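Sterol regulatory element-binding protein cleavage-activating protein (Schizosaccharomyces pombe, PDB 4YHC) escorts the membrane-bound transcription factor precursor sre1 for proteolytic processing when sterol or oxygen is low; this chain is the escort's WD40 domain, probably cytoplasmic. Local coordinates at residues E71-T76 with V89-K94; L77-L82 with L121-M126; K94-I99 with M108-Y113; N137-V142 with I149-L154. The protein carries 9 engineered substitutions. All blocks are in the same frame, centred on the assembly; numbering follows the deposited sequence.

Contact 1. Residues E71-T76 with V89-K94; sequences EQMPRT and VSLFSK
Thr76 meets Ser93 and Lys94 where the loop leading into a WD40 blade passes the end of the blade's second strand, 88-92. The tight part is centred on Thr76 OG1. Lys94 N donates to Thr76 OG1 at 2.9 Å, and the N-H...O angle of 170° makes the bond nearly straight. With chi1 at 57°, OG1 lies between the backbone N and the carbonyl carbon, which turns it toward that amide, while the threonine and the extended lysine side chain cross at about a right angle, with Thr76 CG2 3.9 Å from Lys94 CD. Ser93 CB packs 3.1 Å from Thr76 O and is also met by Pro74 CB; Ser93 OG itself bonds to Thr96 N. The outer side is looser. Arg75, poorly ordered and solvent-exposed, brings NE to 4.0 Å from Lys94 NZ, a like-charge approach that offers no attraction. Farther down the strand, Met73 bends at chi2 and chi3 and crosses Leu91 nearly at right angles, its methyl CE resting 3.8 Å from Leu91 CD1.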
loop_
_atom_site.group_PDB
_atom_site.type_symbol
_atom_site.label_atom_id
_atom_site.label_comp_id
_atom_site.label_asym_id
_atom_site.label_seq_id
_atom_site.Cartn_x
_atom_site.Cartn_y
_atom_site.Cartn_z
ATOM N N GLU A 71 15.609 -20.889 9.674
ATOM C CA GLU A 71 16.778 -21.693 9.327
ATOM C C GLU A 71 16.846 -21.979 7.844
ATOM O O GLU A 71 17.741 -22.699 7.401
ATOM C CB GLU A 71 16.751 -23.035 10.077
ATOM C CG GLU A 71 16.879 -22.860 11.577
ATOM C CD GLU A 71 15.558 -22.561 12.290
ATOM O OE1 GLU A 71 15.615 -22.047 13.404
ATOM O OE2 GLU A 71 14.467 -22.799 11.738
ATOM N N GLN A 72 15.899 -21.440 7.071
ATOM C CA GLN A 72 15.956 -21.558 5.633
ATOM C C GLN A 72 16.156 -20.178 4.970
ATOM O O GLN A 72 15.941 -20.027 3.737
ATOM C CB GLN A 72 14.700 -22.274 5.122
ATOM C CG GLN A 72 14.574 -23.739 5.565
ATOM C CD GLN A 72 13.130 -24.267 5.584
ATOM O OE1 GLN A 72 12.150 -23.508 5.516
ATOM N NE2 GLN A 72 12.995 -25.601 5.705
ATOM N N MET A 73 16.604 -19.209 5.773
ATOM C CA MET A 73 16.681 -17.802 5.364
ATOM C C MET A 73 18.063 -17.258 5.668
ATOM O O MET A 73 18.679 -17.720 6.588
ATOM C CB MET A 73 15.690 -16.921 6.135
ATOM C CG MET A 73 14.254 -17.061 5.634
ATOM S SD MET A 73 13.970 -16.252 4.027
ATOM C CE MET A 73 13.941 -14.535 4.395
ATOM N N PRO A 74 18.501 -16.217 4.948
ATOM C CA PRO A 74 19.722 -15.521 5.358
ATOM C C PRO A 74 19.624 -14.964 6.768
ATOM O O PRO A 74 18.550 -14.765 7.270
ATOM C CB PRO A 74 19.899 -14.397 4.304
ATOM C CG PRO A 74 18.568 -14.307 3.590
ATOM C CD PRO A 74 17.912 -15.665 3.713
ATOM N N ARG A 75 20.757 -14.719 7.407
ATOM C CA ARG A 75 20.745 -14.315 8.797
ATOM C C ARG A 75 20.468 -12.835 8.911
ATOM O O ARG A 75 20.230 -12.345 10.005
ATOM C CB ARG A 75 22.034 -14.738 9.532
ATOM C CG ARG A 75 23.242 -13.852 9.320
ATOM C CD ARG A 75 24.290 -14.001 10.429
ATOM N NE ARG A 75 24.725 -12.693 10.936
ATOM C CZ ARG A 75 24.040 -11.958 11.815
ATOM N NH1 ARG A 75 22.879 -12.386 12.326
ATOM N NH2 ARG A 75 24.520 -10.784 12.193
ATOM N N THR A 76 20.473 -12.137 7.775
ATOM C CA THR A 76 20.071 -10.747 7.711
ATOM C C THR A 76 19.005 -10.585 6.642
ATOM O O THR A 76 19.039 -11.254 5.583
ATOM C CB THR A 76 21.231 -9.795 7.370
ATOM O OG1 THR A 76 21.838 -10.174 6.119
ATOM C CG2 THR A 76 22.268 -9.786 8.481
ATOM N N VAL A 89 9.329 -12.828 -5.888
ATOM C CA VAL A 89 9.698 -12.066 -4.696
ATOM C C VAL A 89 11.202 -11.817 -4.739
ATOM O O VAL A 89 11.987 -12.743 -5.163
ATOM C CB VAL A 89 9.327 -12.813 -3.419
ATOM C CG1 VAL A 89 9.495 -11.919 -2.212
ATOM C CG2 VAL A 89 7.866 -13.224 -3.436
ATOM N N SER A 90 11.604 -10.598 -4.349
ATOM C CA SER A 90 13.011 -10.240 -4.154
ATOM C C SER A 90 13.277 -10.055 -2.714
ATOM O O SER A 90 12.607 -9.250 -2.083
ATOM C CB SER A 90 13.416 -8.920 -4.832
ATOM O OG SER A 90 12.552 -7.855 -4.441
ATOM N N LEU A 91 14.243 -10.802 -2.194
ATOM C CA LEU A 91 14.665 -10.702 -0.801
ATOM C C LEU A 91 16.099 -10.129 -0.775
ATOM O O LEU A 91 16.949 -10.567 -1.539
ATOM C CB LEU A 91 14.668 -12.069 -0.159
ATOM C CG LEU A 91 13.407 -12.902 -0.019
ATOM C CD1 LEU A 91 13.774 -14.225 0.624
ATOM C CD2 LEU A 91 12.401 -12.152 0.841
ATOM N N PHE A 92 16.360 -9.180 0.104
ATOM C CA PHE A 92 17.671 -8.590 0.223
ATOM C C PHE A 92 18.191 -8.821 1.615
ATOM O O PHE A 92 17.562 -8.400 2.612
ATOM C CB PHE A 92 17.611 -7.060 0.003
ATOM C CG PHE A 92 17.462 -6.669 -1.443
ATOM C CD1 PHE A 92 16.263 -6.885 -2.110
ATOM C CD2 PHE A 92 18.532 -6.054 -2.134
ATOM C CE1 PHE A 92 16.132 -6.559 -3.436
ATOM C CE2 PHE A 92 18.393 -5.723 -3.451
ATOM C CZ PHE A 92 17.206 -5.997 -4.114
ATOM N N SER A 93 19.332 -9.496 1.705
ATOM C CA SER A 93 20.100 -9.526 2.957
ATOM C C SER A 93 21.060 -8.333 2.969
ATOM O O SER A 93 20.957 -7.448 2.096
ATOM C CB SER A 93 20.847 -10.862 3.080
ATOM O OG SER A 93 21.809 -10.981 2.018
ATOM N N LYS A 94 21.991 -8.271 3.938
ATOM C CA LYS A 94 22.938 -7.183 3.967
ATOM C C LYS A 94 23.855 -7.137 2.728
ATOM O O LYS A 94 24.253 -6.051 2.318
ATOM C CB LYS A 94 23.780 -7.185 5.258
ATOM C CG LYS A 94 24.733 -8.368 5.412
ATOM C CD LYS A 94 25.463 -8.379 6.771
ATOM C CE LYS A 94 26.053 -9.774 7.038
ATOM N NZ LYS A 94 26.438 -10.023 8.458
#

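Contact 2. Residues L77-L82 with L121-M126; sequences LKAIAL and LNVFWM
Ala79 and Ala81 face Val123 and Trp125 across the seam between two blades, where the innermost strand 79-82 and residues 121-126 of strand 121-127 run alongside each other with 18° between their directions. At 6.5 Å the axes are too far apart for direct backbone pairing, and three waters bridge instead: each donates to a carbonyl (Lys78 O, Ile80 O, Leu82 O) and accepts from an amide (Leu121 N, Val123 N, Trp125 N). The bumps on one strand are small methyls and those on the other are branched or aromatic. Ala79 CB fits between Leu121 and Val123, touching Val123 CG2 at 3.8 Å and Leu121 CB at 4.1 Å. Ala81 CB sits beside Val123 CG1 and meets the indole of Trp125 at its edge, in plane, 4.0 Å from CD1. The backbone of Leu82 covers a face of that indole, its C 3.6 Å above the ring plane and offset toward the rim. Lys78 CD lies 4.0 Å from Leu121 CG, and Lys78 NZ bonds to Ser119 O. Replacing Trp125 by an alanine is likely to leave Ser90 OG without its indole N-H partner and to open a gap beside Ala81 and Leu82. Strand 88-92 adjoins 79-82 in its blade and strand 136-144 adjoins 121-127 in the next, where Phe138 meets the Trp125 ring edge-to-face.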
loop_
_atom_site.group_PDB
_atom_site.type_symbol
_atom_site.label_atom_id
_atom_site.label_comp_id
_atom_site.label_asym_id
_atom_site.label_seq_id
_atom_site.Cartn_x
_atom_site.Cartn_y
_atom_site.Cartn_z
ATOM N N LEU A 77 18.082 -9.653 6.869
ATOM C CA LEU A 77 17.040 -9.398 5.851
ATOM C C LEU A 77 16.752 -7.937 5.955
ATOM O O LEU A 77 16.189 -7.497 6.951
ATOM C CB LEU A 77 15.797 -10.200 6.171
ATOM C CG LEU A 77 14.832 -10.819 5.146
ATOM C CD1 LEU A 77 13.380 -10.628 5.571
ATOM C CD2 LEU A 77 15.031 -10.432 3.709
ATOM N N LYS A 78 17.183 -7.174 4.949
ATOM C CA LYS A 78 16.971 -5.767 4.955
ATOM C C LYS A 78 15.701 -5.357 4.169
ATOM O O LYS A 78 15.204 -4.279 4.392
ATOM C CB LYS A 78 18.150 -5.075 4.262
ATOM C CG LYS A 78 19.510 -5.032 4.945
ATOM C CD LYS A 78 20.358 -3.934 4.260
ATOM C CE LYS A 78 21.300 -3.180 5.181
ATOM N NZ LYS A 78 21.564 -1.803 4.663
ATOM N N ALA A 79 15.267 -6.126 3.167
ATOM C CA ALA A 79 14.067 -5.700 2.392
ATOM C C ALA A 79 13.477 -6.870 1.657
ATOM O O ALA A 79 14.155 -7.865 1.392
ATOM C CB ALA A 79 14.424 -4.644 1.359
ATOM N N ILE A 80 12.183 -6.729 1.393
ATOM C CA ILE A 80 11.430 -7.645 0.575
ATOM C C ILE A 80 10.579 -6.884 -0.399
ATOM O O ILE A 80 10.161 -5.787 -0.097
ATOM C CB ILE A 80 10.524 -8.552 1.431
ATOM C CG1 ILE A 80 9.755 -9.499 0.511
ATOM C CG2 ILE A 80 9.515 -7.742 2.270
ATOM C CD1 ILE A 80 8.856 -10.447 1.269
ATOM N N ALA A 81 10.330 -7.448 -1.573
ATOM C CA ALA A 81 9.413 -6.819 -2.495
ATOM C C ALA A 81 8.905 -7.822 -3.488
ATOM O O ALA A 81 9.539 -8.872 -3.716
ATOM C CB ALA A 81 10.045 -5.641 -3.155
ATOM N N LEU A 82 7.690 -7.586 -3.970
ATOM C CA LEU A 82 7.065 -8.456 -4.948
ATOM C C LEU A 82 6.954 -7.772 -6.231
ATOM O O LEU A 82 6.752 -6.541 -6.255
ATOM C CB LEU A 82 5.639 -8.789 -4.516
ATOM C CG LEU A 82 5.432 -9.725 -3.332
ATOM C CD1 LEU A 82 5.232 -8.914 -2.090
ATOM C CD2 LEU A 82 4.157 -10.505 -3.548
ATOM N N LEU A 121 16.904 0.169 3.377
ATOM C CA LEU A 121 16.535 -0.013 1.972
ATOM C C LEU A 121 15.048 0.078 1.701
ATOM O O LEU A 121 14.245 -0.430 2.477
ATOM C CB LEU A 121 16.953 -1.401 1.501
ATOM C CG LEU A 121 18.419 -1.742 1.487
ATOM C CD1 LEU A 121 18.563 -2.948 0.556
ATOM C CD2 LEU A 121 19.306 -0.593 1.019
ATOM N N ASN A 122 14.703 0.654 0.563
ATOM C CA ASN A 122 13.396 0.435 -0.027
ATOM C C ASN A 122 13.617 -0.151 -1.404
ATOM O O ASN A 122 14.487 0.358 -2.104
ATOM C CB ASN A 122 12.677 1.750 -0.106
ATOM C CG ASN A 122 11.200 1.585 -0.316
ATOM O OD1 ASN A 122 10.647 0.488 -0.153
ATOM N ND2 ASN A 122 10.537 2.682 -0.692
ATOM N N VAL A 123 12.895 -1.236 -1.775
ATOM C CA VAL A 123 13.050 -1.882 -3.070
ATOM C C VAL A 123 11.773 -1.954 -3.868
ATOM O O VAL A 123 10.773 -2.236 -3.294
ATOM C CB VAL A 123 13.546 -3.323 -2.874
ATOM C CG1 VAL A 123 13.654 -3.993 -4.236
ATOM C CG2 VAL A 123 14.896 -3.331 -2.185
ATOM N N PHE A 124 11.804 -1.711 -5.177
ATOM C CA PHE A 124 10.595 -1.661 -6.006
ATOM C C PHE A 124 10.915 -2.347 -7.280
ATOM O O PHE A 124 11.974 -2.125 -7.808
ATOM C CB PHE A 124 10.282 -0.229 -6.544
ATOM C CG PHE A 124 10.429 0.827 -5.563
ATOM C CD1 PHE A 124 9.575 0.911 -4.533
ATOM C CD2 PHE A 124 11.420 1.776 -5.710
ATOM C CE1 PHE A 124 9.685 1.908 -3.617
ATOM C CE2 PHE A 124 11.564 2.769 -4.793
ATOM C CZ PHE A 124 10.696 2.833 -3.733
ATOM N N TRP A 125 9.984 -3.129 -7.788
ATOM C CA TRP A 125 10.022 -3.665 -9.147
ATOM C C TRP A 125 9.256 -2.765 -10.117
ATOM O O TRP A 125 8.123 -2.337 -9.822
ATOM C CB TRP A 125 9.293 -4.991 -9.163
ATOM C CG TRP A 125 9.960 -6.138 -8.425
ATOM C CD1 TRP A 125 10.165 -6.231 -7.105
ATOM C CD2 TRP A 125 10.393 -7.354 -8.982
ATOM N NE1 TRP A 125 10.677 -7.437 -6.792
ATOM C CE2 TRP A 125 10.825 -8.157 -7.937
ATOM C CE3 TRP A 125 10.399 -7.871 -10.273
ATOM C CZ2 TRP A 125 11.348 -9.466 -8.132
ATOM C CZ3 TRP A 125 10.861 -9.186 -10.478
ATOM C CH2 TRP A 125 11.358 -9.950 -9.425
ATOM N N MET A 126 9.821 -2.509 -11.284
ATOM C CA MET A 126 9.070 -1.786 -12.280
ATOM C C MET A 126 9.149 -2.522 -13.626
ATOM O O MET A 126 10.185 -3.032 -13.981
ATOM C CB MET A 126 9.585 -0.372 -12.415
ATOM C CG MET A 126 9.618 0.373 -11.036
ATOM S SD MET A 126 10.174 2.054 -11.220
ATOM C CE MET A 126 8.606 2.787 -11.507
HETATM O O HOH W 1 16.358 -1.742 5.288
HETATM O O HOH W 2 11.312 -2.755 0.407
HETATM O O HOH W 3 7.889 -3.876 -5.999
#

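Contact 3. Residues K94-I99 with M108-Y113; sequences KDTLFI and MLQHSY
Leu97 and His111 form a hydrogen-bonded pair in the antiparallel hairpin 96-101/106-112, the two outer strands of a WD40 blade, whose axes approach to 4.6 Å at 166°. Leu97 N donates to His111 O in an almost straight bond, and His111 N returns one to Leu97 O in the carbonyl plane. At the far end a classic beta bulge sets Met108 and Leu109 both opposite Ile99: Ile99 O takes Met108 N at 2.8 Å and, weakly, Leu109 N at 3.3 Å. On one face Leu109 CD2 bridges Leu97 CD1 and Ile99 CG1, at 3.8 and 3.9 Å, while Leu97 and His111 lie side by side. The other face carries Thr96, Phe98 and Gln110. The glutamine chain, extended with CG anti to its backbone N (chi1 177°), runs beside the Phe98 ring; its amide is turned 47° from the ring plane and CD is 3.9 Å from Phe98 CE2. Thr96 CG2 covers a face of the same ring. Beyond the paired strands, Tyr113 N is held by Asp95 O, and its ring comes back against the Asp95-Thr96 peptide, with Tyr113 CE1 3.2 Å from Thr96 N.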
loop_
_atom_site.group_PDB
_atom_site.type_symbol
_atom_site.label_atom_id
_atom_site.label_comp_id
_atom_site.label_asym_id
_atom_site.label_seq_id
_atom_site.Cartn_x
_atom_site.Cartn_y
_atom_site.Cartn_z
ATOM N N LYS A 94 21.991 -8.271 3.938
ATOM C CA LYS A 94 22.938 -7.183 3.967
ATOM C C LYS A 94 23.855 -7.137 2.728
ATOM O O LYS A 94 24.253 -6.051 2.318
ATOM C CB LYS A 94 23.780 -7.185 5.258
ATOM C CG LYS A 94 24.733 -8.368 5.412
ATOM C CD LYS A 94 25.463 -8.379 6.771
ATOM C CE LYS A 94 26.053 -9.774 7.038
ATOM N NZ LYS A 94 26.438 -10.023 8.458
ATOM N N ASP A 95 24.160 -8.287 2.130
ATOM C CA ASP A 95 25.052 -8.326 0.971
ATOM C C ASP A 95 24.546 -9.087 -0.232
ATOM O O ASP A 95 25.240 -9.138 -1.251
ATOM C CB ASP A 95 26.442 -8.882 1.345
ATOM C CG ASP A 95 26.409 -10.258 1.958
ATOM O OD1 ASP A 95 25.512 -11.066 1.666
ATOM O OD2 ASP A 95 27.319 -10.537 2.770
ATOM N N THR A 96 23.344 -9.661 -0.156
ATOM C CA THR A 96 22.872 -10.517 -1.267
ATOM C C THR A 96 21.410 -10.299 -1.597
ATOM O O THR A 96 20.574 -10.118 -0.686
ATOM C CB THR A 96 23.103 -11.977 -0.865
ATOM O OG1 THR A 96 24.388 -12.092 -0.241
ATOM C CG2 THR A 96 23.019 -12.920 -2.035
ATOM N N LEU A 97 21.094 -10.331 -2.886
ATOM C CA LEU A 97 19.722 -10.368 -3.312
ATOM C C LEU A 97 19.383 -11.721 -3.909
ATOM O O LEU A 97 20.218 -12.392 -4.587
ATOM C CB LEU A 97 19.404 -9.203 -4.247
ATOM C CG LEU A 97 19.816 -9.267 -5.701
ATOM C CD1 LEU A 97 18.789 -9.879 -6.629
ATOM C CD2 LEU A 97 20.117 -7.842 -6.164
ATOM N N PHE A 98 18.162 -12.134 -3.622
ATOM C CA PHE A 98 17.659 -13.407 -4.029
ATOM C C PHE A 98 16.340 -13.203 -4.724
ATOM O O PHE A 98 15.450 -12.568 -4.183
ATOM C CB PHE A 98 17.418 -14.249 -2.779
ATOM C CG PHE A 98 18.590 -14.378 -1.819
ATOM C CD1 PHE A 98 18.772 -13.498 -0.789
ATOM C CD2 PHE A 98 19.419 -15.504 -1.852
ATOM C CE1 PHE A 98 19.769 -13.647 0.152
ATOM C CE2 PHE A 98 20.422 -15.684 -0.895
ATOM C CZ PHE A 98 20.616 -14.734 0.099
ATOM N N ILE A 99 16.152 -13.790 -5.890
ATOM C CA ILE A 99 14.927 -13.655 -6.669
ATOM C C ILE A 99 14.289 -15.022 -6.753
ATOM O O ILE A 99 14.891 -15.955 -7.369
ATOM C CB ILE A 99 15.173 -13.203 -8.120
ATOM C CG1 ILE A 99 15.934 -11.874 -8.178
ATOM C CG2 ILE A 99 13.862 -13.170 -8.905
ATOM C CD1 ILE A 99 15.301 -10.724 -7.454
ATOM N N MET A 108 15.665 -18.313 -8.558
ATOM C CA MET A 108 15.961 -18.034 -9.943
ATOM C C MET A 108 17.342 -17.413 -10.009
ATOM O O MET A 108 18.066 -17.559 -10.989
ATOM C CB MET A 108 14.994 -17.008 -10.552
ATOM C CG MET A 108 13.523 -17.254 -10.362
ATOM S SD MET A 108 13.056 -18.729 -11.266
ATOM C CE MET A 108 13.000 -18.073 -12.923
ATOM N N LEU A 109 17.701 -16.659 -8.989
ATOM C CA LEU A 109 18.914 -15.864 -9.095
ATOM C C LEU A 109 19.352 -15.426 -7.725
ATOM O O LEU A 109 18.521 -15.206 -6.805
ATOM C CB LEU A 109 18.680 -14.677 -10.043
ATOM C CG LEU A 109 19.756 -13.620 -10.213
ATOM C CD1 LEU A 109 19.633 -12.975 -11.566
ATOM C CD2 LEU A 109 19.664 -12.531 -9.160
ATOM N N GLN A 110 20.664 -15.351 -7.584
ATOM C CA GLN A 110 21.310 -14.814 -6.407
ATOM C C GLN A 110 22.422 -13.900 -6.871
ATOM O O GLN A 110 23.160 -14.274 -7.759
ATOM C CB GLN A 110 21.837 -15.944 -5.573
ATOM C CG GLN A 110 22.608 -15.527 -4.348
ATOM C CD GLN A 110 23.083 -16.731 -3.569
ATOM O OE1 GLN A 110 22.481 -17.770 -3.655
ATOM N NE2 GLN A 110 24.135 -16.578 -2.781
ATOM N N HIS A 111 22.576 -12.731 -6.241
ATOM C CA HIS A 111 23.474 -11.687 -6.730
ATOM C C HIS A 111 23.971 -10.849 -5.589
ATOM O O HIS A 111 23.153 -10.374 -4.782
ATOM C CB HIS A 111 22.766 -10.764 -7.720
ATOM C CG HIS A 111 23.691 -9.827 -8.424
ATOM N ND1 HIS A 111 24.381 -10.188 -9.562
ATOM C CD2 HIS A 111 24.031 -8.538 -8.164
ATOM C CE1 HIS A 111 25.110 -9.160 -9.974
ATOM N NE2 HIS A 111 24.924 -8.151 -9.132
ATOM N N SER A 112 25.298 -10.624 -5.512
ATOM C CA SER A 112 25.818 -9.892 -4.370
ATOM C C SER A 112 25.879 -8.385 -4.646
ATOM O O SER A 112 26.019 -7.986 -5.782
ATOM C CB SER A 112 27.121 -10.496 -3.918
ATOM O OG SER A 112 26.821 -11.806 -3.474
ATOM N N TYR A 113 25.669 -7.552 -3.624
ATOM C CA TYR A 113 25.352 -6.149 -3.890
ATOM C C TYR A 113 25.901 -5.333 -2.749
ATOM O O TYR A 113 25.968 -5.825 -1.614
ATOM C CB TYR A 113 23.815 -5.936 -4.123
ATOM C CG TYR A 113 23.020 -5.817 -2.846
ATOM C CD1 TYR A 113 22.583 -6.946 -2.149
ATOM C CD2 TYR A 113 22.733 -4.580 -2.325
ATOM C CE1 TYR A 113 21.946 -6.840 -0.952
ATOM C CE2 TYR A 113 22.079 -4.470 -1.155
ATOM C CZ TYR A 113 21.702 -5.592 -0.456
ATOM O OH TYR A 113 21.039 -5.414 0.753
#

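Contact 4. Residues N137-V142 with I149-L154; sequences NFELVV and IQVFSL
Val142 and Gln150 exchange two backbone hydrogen bonds: Val142 N to Gln150 O at 2.8 Å, with an angle of 173°, and Gln150 N to Val142 O at 2.9 Å. Phe138 with Leu154 and Leu140 with Phe152 are reciprocal pairs too, giving six bonds of 2.8 to 2.9 Å along an antiparallel hairpin of a WD40 blade. On the face bearing Leu140, Val142 and Phe152, the phenylalanine ring lies alongside its neighbours. CG lies beside its backbone N (chi1 -68°), bringing Leu140 O to the ring edge, in plane, 3.6 Å from Phe152 CD1, while Val142 CG2 reaches Phe152 CE1 at 3.9 Å. With the ring of Phe152 cut back to an alanine, Val142 CG2 and the edge contact at Leu140 O would probably lose their neighbour. The other face packs Val141 CG1 on Ile149 CG2 at 3.9 Å. Strands 121-127 and 161-170 flank the hairpin within the sheet; Leu140 and Leu154 touch Trp125, whereas Val141 and Ile149 press against strand 187-193 of the following blade.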
loop_
_atom_site.group_PDB
_atom_site.type_symbol
_atom_site.label_atom_id
_atom_site.label_comp_id
_atom_site.label_asym_id
_atom_site.label_seq_id
_atom_site.Cartn_x
_atom_site.Cartn_y
_atom_site.Cartn_z
ATOM N N ASN A 137 11.210 -8.602 -18.742
ATOM C CA ASN A 137 12.198 -7.684 -18.258
ATOM C C ASN A 137 11.649 -6.750 -17.184
ATOM O O ASN A 137 10.502 -6.342 -17.273
ATOM C CB ASN A 137 12.665 -6.844 -19.420
ATOM C CG ASN A 137 13.869 -6.054 -19.051
ATOM O OD1 ASN A 137 13.860 -4.823 -19.079
ATOM N ND2 ASN A 137 14.894 -6.759 -18.611
ATOM N N PHE A 138 12.453 -6.455 -16.171
ATOM C CA PHE A 138 12.065 -5.580 -15.073
ATOM C C PHE A 138 13.203 -4.651 -14.784
ATOM O O PHE A 138 14.350 -4.987 -15.037
ATOM C CB PHE A 138 11.778 -6.344 -13.763
ATOM C CG PHE A 138 10.618 -7.292 -13.829
ATOM C CD1 PHE A 138 9.291 -6.835 -13.677
ATOM C CD2 PHE A 138 10.824 -8.624 -14.092
ATOM C CE1 PHE A 138 8.231 -7.712 -13.725
ATOM C CE2 PHE A 138 9.749 -9.511 -14.146
ATOM C CZ PHE A 138 8.463 -9.061 -13.978
ATOM N N GLU A 139 12.872 -3.494 -14.207
ATOM C CA GLU A 139 13.832 -2.727 -13.441
ATOM C C GLU A 139 13.615 -2.877 -11.951
ATOM O O GLU A 139 12.501 -2.722 -11.465
ATOM C CB GLU A 139 13.780 -1.290 -13.891
ATOM C CG GLU A 139 14.249 -1.181 -15.335
ATOM C CD GLU A 139 14.150 0.214 -15.881
ATOM O OE1 GLU A 139 13.003 0.735 -15.922
ATOM O OE2 GLU A 139 15.232 0.769 -16.239
ATOM N N LEU A 140 14.674 -3.242 -11.238
ATOM C CA LEU A 140 14.632 -3.454 -9.819
ATOM C C LEU A 140 15.353 -2.287 -9.207
ATOM O O LEU A 140 16.588 -2.128 -9.416
ATOM C CB LEU A 140 15.345 -4.745 -9.409
ATOM C CG LEU A 140 14.780 -5.753 -8.444
ATOM C CD1 LEU A 140 15.889 -6.673 -7.906
ATOM C CD2 LEU A 140 13.953 -5.169 -7.314
ATOM N N VAL A 141 14.633 -1.485 -8.436
ATOM C CA VAL A 141 15.200 -0.261 -7.897
ATOM C C VAL A 141 15.451 -0.418 -6.413
ATOM O O VAL A 141 14.580 -0.838 -5.628
ATOM C CB VAL A 141 14.259 0.921 -8.151
ATOM C CG1 VAL A 141 14.824 2.224 -7.595
ATOM C CG2 VAL A 141 13.979 1.059 -9.657
ATOM N N VAL A 142 16.645 -0.042 -6.003
ATOM C CA VAL A 142 17.050 -0.119 -4.634
ATOM C C VAL A 142 17.384 1.256 -4.148
ATOM O O VAL A 142 18.298 1.911 -4.678
ATOM C CB VAL A 142 18.300 -1.024 -4.499
ATOM C CG1 VAL A 142 18.724 -1.137 -3.047
ATOM C CG2 VAL A 142 17.961 -2.399 -5.013
ATOM N N ILE A 149 20.533 5.706 -5.094
ATOM C CA ILE A 149 19.545 4.930 -5.799
ATOM C C ILE A 149 20.235 4.124 -6.875
ATOM O O ILE A 149 20.840 4.708 -7.802
ATOM C CB ILE A 149 18.528 5.825 -6.507
ATOM C CG1 ILE A 149 17.792 6.669 -5.501
ATOM C CG2 ILE A 149 17.534 4.995 -7.294
ATOM C CD1 ILE A 149 16.986 7.748 -6.152
ATOM N N GLN A 150 20.057 2.798 -6.805
ATOM C CA GLN A 150 20.578 1.856 -7.789
ATOM C C GLN A 150 19.471 1.232 -8.596
ATOM O O GLN A 150 18.404 0.816 -8.066
ATOM C CB GLN A 150 21.382 0.748 -7.116
ATOM C CG GLN A 150 22.438 1.266 -6.158
ATOM C CD GLN A 150 23.199 0.182 -5.459
ATOM O OE1 GLN A 150 23.532 -0.826 -6.051
ATOM N NE2 GLN A 150 23.502 0.395 -4.181
ATOM N N VAL A 151 19.701 1.128 -9.894
ATOM C CA VAL A 151 18.730 0.433 -10.743
ATOM C C VAL A 151 19.322 -0.675 -11.561
ATOM O O VAL A 151 20.324 -0.504 -12.237
ATOM C CB VAL A 151 17.802 1.367 -11.553
ATOM C CG1 VAL A 151 18.112 2.834 -11.331
ATOM C CG2 VAL A 151 17.659 0.951 -12.990
ATOM N N PHE A 152 18.714 -1.848 -11.373
ATOM C CA PHE A 152 19.179 -3.089 -11.915
ATOM C C PHE A 152 18.252 -3.500 -13.009
ATOM O O PHE A 152 17.049 -3.340 -12.918
ATOM C CB PHE A 152 19.183 -4.163 -10.887
ATOM C CG PHE A 152 20.193 -3.972 -9.789
ATOM C CD1 PHE A 152 19.869 -3.315 -8.639
ATOM C CD2 PHE A 152 21.450 -4.571 -9.870
ATOM C CE1 PHE A 152 20.778 -3.166 -7.607
ATOM C CE2 PHE A 152 22.348 -4.461 -8.834
ATOM C CZ PHE A 152 22.022 -3.762 -7.698
ATOM N N SER A 153 18.820 -3.998 -14.092
ATOM C CA SER A 153 17.999 -4.600 -15.143
ATOM C C SER A 153 17.977 -6.083 -14.866
ATOM O O SER A 153 19.029 -6.720 -14.673
ATOM C CB SER A 153 18.573 -4.346 -16.546
ATOM O OG SER A 153 17.766 -5.018 -17.485
ATOM N N LEU A 154 16.760 -6.603 -14.797
ATOM C CA LEU A 154 16.523 -7.983 -14.434
ATOM C C LEU A 154 15.767 -8.616 -15.564
ATOM O O LEU A 154 14.675 -8.161 -15.898
ATOM C CB LEU A 154 15.709 -8.031 -13.129
ATOM C CG LEU A 154 15.231 -9.372 -12.629
ATOM C CD1 LEU A 154 16.384 -10.356 -12.386
ATOM C CD2 LEU A 154 14.424 -9.146 -11.359
#

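How the contacts relate
Two neighbouring four-stranded blades of the WD40 propeller hold all four contacts. Contact 3 lies within the sheet 79-112, and contact 1 packs the loop before that sheet onto its strand 88-92; their centres are about 9 Å apart, they share Lys94 and come in series along the chain. Contact 4 belongs to the next sheet, 121-170, and contact 2 joins the two through their first strands. Contact 2's segments alternate with those of contact 1 and enclose contact 3, while contact 4 follows. The centre of contact 2 is about 11 Å from that of contact 1 and about 10 Å from that of contact 4. Phe92 packs on Leu140 and Val142, and Ile99 touches Leu140 and Trp125, which, with the water bridges of contact 2, joins the adjacent blades.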